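Local coordinates for putative major capsid protein (Cafeteriavirus-dependent mavirus, PDB 6G44) that probably forms the outer protein shell of the virophage, its double jelly-roll subunits grouping in threes as capsid building blocks, at residues A51-G55 against I261-I266. Numbering follows the deposited sequence.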
loop_
_atom_site.group_PDB
_atom_site.type_symbol
_atom_site.label_atom_id
_atom_site.label_comp_id
_atom_site.label_asym_id
_atom_site.label_seq_id
_atom_site.Cartn_x
_atom_site.Cartn_y
_atom_site.Cartn_z
ATOM N N ALA C 51 -4.774 -4.207 39.897
ATOM C CA ALA C 51 -5.367 -3.248 38.996
ATOM C C ALA C 51 -6.820 -2.940 39.377
ATOM O O ALA C 51 -7.506 -3.829 39.853
ATOM C CB ALA C 51 -5.349 -3.802 37.568
ATOM N N PRO C 52 -7.275 -1.716 39.106
ATOM C CA PRO C 52 -8.685 -1.418 39.416
ATOM C C PRO C 52 -9.575 -2.311 38.577
ATOM O O PRO C 52 -9.409 -2.379 37.351
ATOM C CB PRO C 52 -8.846 0.042 39.054
ATOM C CG PRO C 52 -7.681 0.363 38.179
ATOM C CD PRO C 52 -6.578 -0.552 38.538
ATOM N N ASN C 53 -10.537 -2.974 39.186
ATOM C CA ASN C 53 -11.247 -4.063 38.534
ATOM C C ASN C 53 -12.087 -3.613 37.315
ATOM O O ASN C 53 -12.292 -4.391 36.376
ATOM C CB ASN C 53 -12.118 -4.829 39.539
ATOM C CG ASN C 53 -12.760 -6.046 38.949
ATOM O OD1 ASN C 53 -12.084 -6.930 38.404
ATOM N ND2 ASN C 53 -14.084 -6.120 39.060
ATOM N N ASN C 54 -12.556 -2.368 37.336
ATOM C CA ASN C 54 -13.328 -1.813 36.217
ATOM C C ASN C 54 -12.503 -0.878 35.323
ATOM O O ASN C 54 -13.070 -0.131 34.508
ATOM C CB ASN C 54 -14.587 -1.096 36.706
ATOM C CG ASN C 54 -14.297 0.200 37.383
ATOM O OD1 ASN C 54 -13.163 0.503 37.748
ATOM N ND2 ASN C 54 -15.356 1.007 37.553
ATOM N N GLY C 55 -11.181 -0.891 35.494
ATOM C CA GLY C 55 -10.291 -0.071 34.665
ATOM C C GLY C 55 -10.172 1.405 34.987
ATOM O O GLY C 55 -9.418 2.144 34.311
ATOM N N ILE C 261 -17.143 -2.906 32.500
ATOM C CA ILE C 261 -15.829 -3.557 32.451
ATOM C C ILE C 261 -15.586 -4.274 33.770
ATOM O O ILE C 261 -15.788 -3.688 34.854
ATOM C CB ILE C 261 -14.716 -2.518 32.228
ATOM C CG1 ILE C 261 -15.001 -1.666 30.966
ATOM C CG2 ILE C 261 -13.315 -3.146 32.182
ATOM C CD1 ILE C 261 -15.005 -2.427 29.644
ATOM N N THR C 262 -15.171 -5.521 33.665
ATOM C CA THR C 262 -14.781 -6.320 34.825
ATOM C C THR C 262 -13.506 -7.073 34.534
ATOM O O THR C 262 -13.118 -7.261 33.370
ATOM C CB THR C 262 -15.894 -7.304 35.245
ATOM O OG1 THR C 262 -16.160 -8.257 34.202
ATOM C CG2 THR C 262 -17.169 -6.554 35.625
ATOM N N GLY C 263 -12.855 -7.546 35.583
ATOM C CA GLY C 263 -11.681 -8.373 35.455
ATOM C C GLY C 263 -10.503 -7.654 34.818
ATOM O O GLY C 263 -9.626 -8.314 34.259
ATOM N N PHE C 264 -10.480 -6.337 34.908
ATOM C CA PHE C 264 -9.392 -5.538 34.285
ATOM C C PHE C 264 -8.016 -5.880 34.848
ATOM O O PHE C 264 -7.821 -5.946 36.065
ATOM C CB PHE C 264 -9.677 -4.059 34.402
ATOM C CG PHE C 264 -8.665 -3.196 33.720
ATOM C CD1 PHE C 264 -8.800 -2.928 32.373
ATOM C CD2 PHE C 264 -7.601 -2.672 34.397
ATOM C CE1 PHE C 264 -7.864 -2.124 31.727
ATOM C CE2 PHE C 264 -6.662 -1.870 33.759
ATOM C CZ PHE C 264 -6.790 -1.623 32.409
ATOM N N LYS C 265 -7.073 -6.145 33.935
ATOM C CA LYS C 265 -5.680 -6.352 34.264
ATOM C C LYS C 265 -4.824 -5.550 33.290
ATOM O O LYS C 265 -5.238 -5.310 32.148
ATOM C CB LYS C 265 -5.309 -7.819 34.150
ATOM C CG LYS C 265 -6.058 -8.727 35.120
ATOM C CD LYS C 265 -5.631 -8.484 36.551
ATOM C CE LYS C 265 -6.304 -9.434 37.542
ATOM N NZ LYS C 265 -6.050 -8.962 38.946
ATOM N N ILE C 266 -3.664 -5.120 33.757
ATOM C CA ILE C 266 -2.725 -4.359 32.946
ATOM C C ILE C 266 -1.300 -4.689 33.350
ATOM O O ILE C 266 -0.993 -4.795 34.550
ATOM C CB ILE C 266 -3.019 -2.849 33.005
ATOM C CG1 ILE C 266 -2.149 -2.055 31.995
ATOM C CG2 ILE C 266 -2.876 -2.309 34.422
ATOM C CD1 ILE C 266 -2.499 -0.591 31.914
HETATM O O HOH W 1 -7.419 -6.476 39.923
HETATM O O HOH W 2 -9.263 -7.228 37.986
#
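Ala51 sets its methyl group against the backbone of Phe264 and Lys265, where the loop between strands 43-45 and 58-66 packs on strand 258-273 in the N-terminal half of this double jelly-roll. Ala51 CB lies 3.6 Å from Phe264 O and also meets Phe264 CD2 and Ile266 CG2. A water extends this join: it donates to Ala51 O and accepts from Lys265 NZ.

Pro52 opens a type I beta turn that ends at Gly55, closed by the bond from Gly55 N to Pro52 O (3.0 Å). The same carbonyl oxygen, Pro52 O, approaches the Phe264 ring obliquely, 3.5 Å from Phe264 CD2.

Asn53 makes both direct hydrogen bonds of the contact, fastening the turn where the strand bends at Gly263. Asn53 O receives Phe264 N at 3.0 Å along a fairly straight path (161° at the hydrogen), with the donor tilted from the carbonyl plane. With CG anti to the backbone N, the amide folds back toward the strand, although its CB points away. Asn53 OD1 then accepts Gly263 N at 3.0 Å; the 131° angle at the hydrogen and a donor well above the amide plane mark a more bent bond. A second water donates to both this OD1 and Phe264 O, bridging the two segments.

Asn54 meets the strand at Ile261, its CA giving a CA-H...O contact to Ile261 O, while its OD1 accepts the N-H of Ile56 within the loop. Gly55 completes the turn at positive phi, above a Phe264 side chain that also meets Ile59 and the ring of Phe236. Gly55 CA sits 3.8 Å from the centroid of the Phe264 ring and 18° off the normal, a CH-pi contact over one face, nearest to CG.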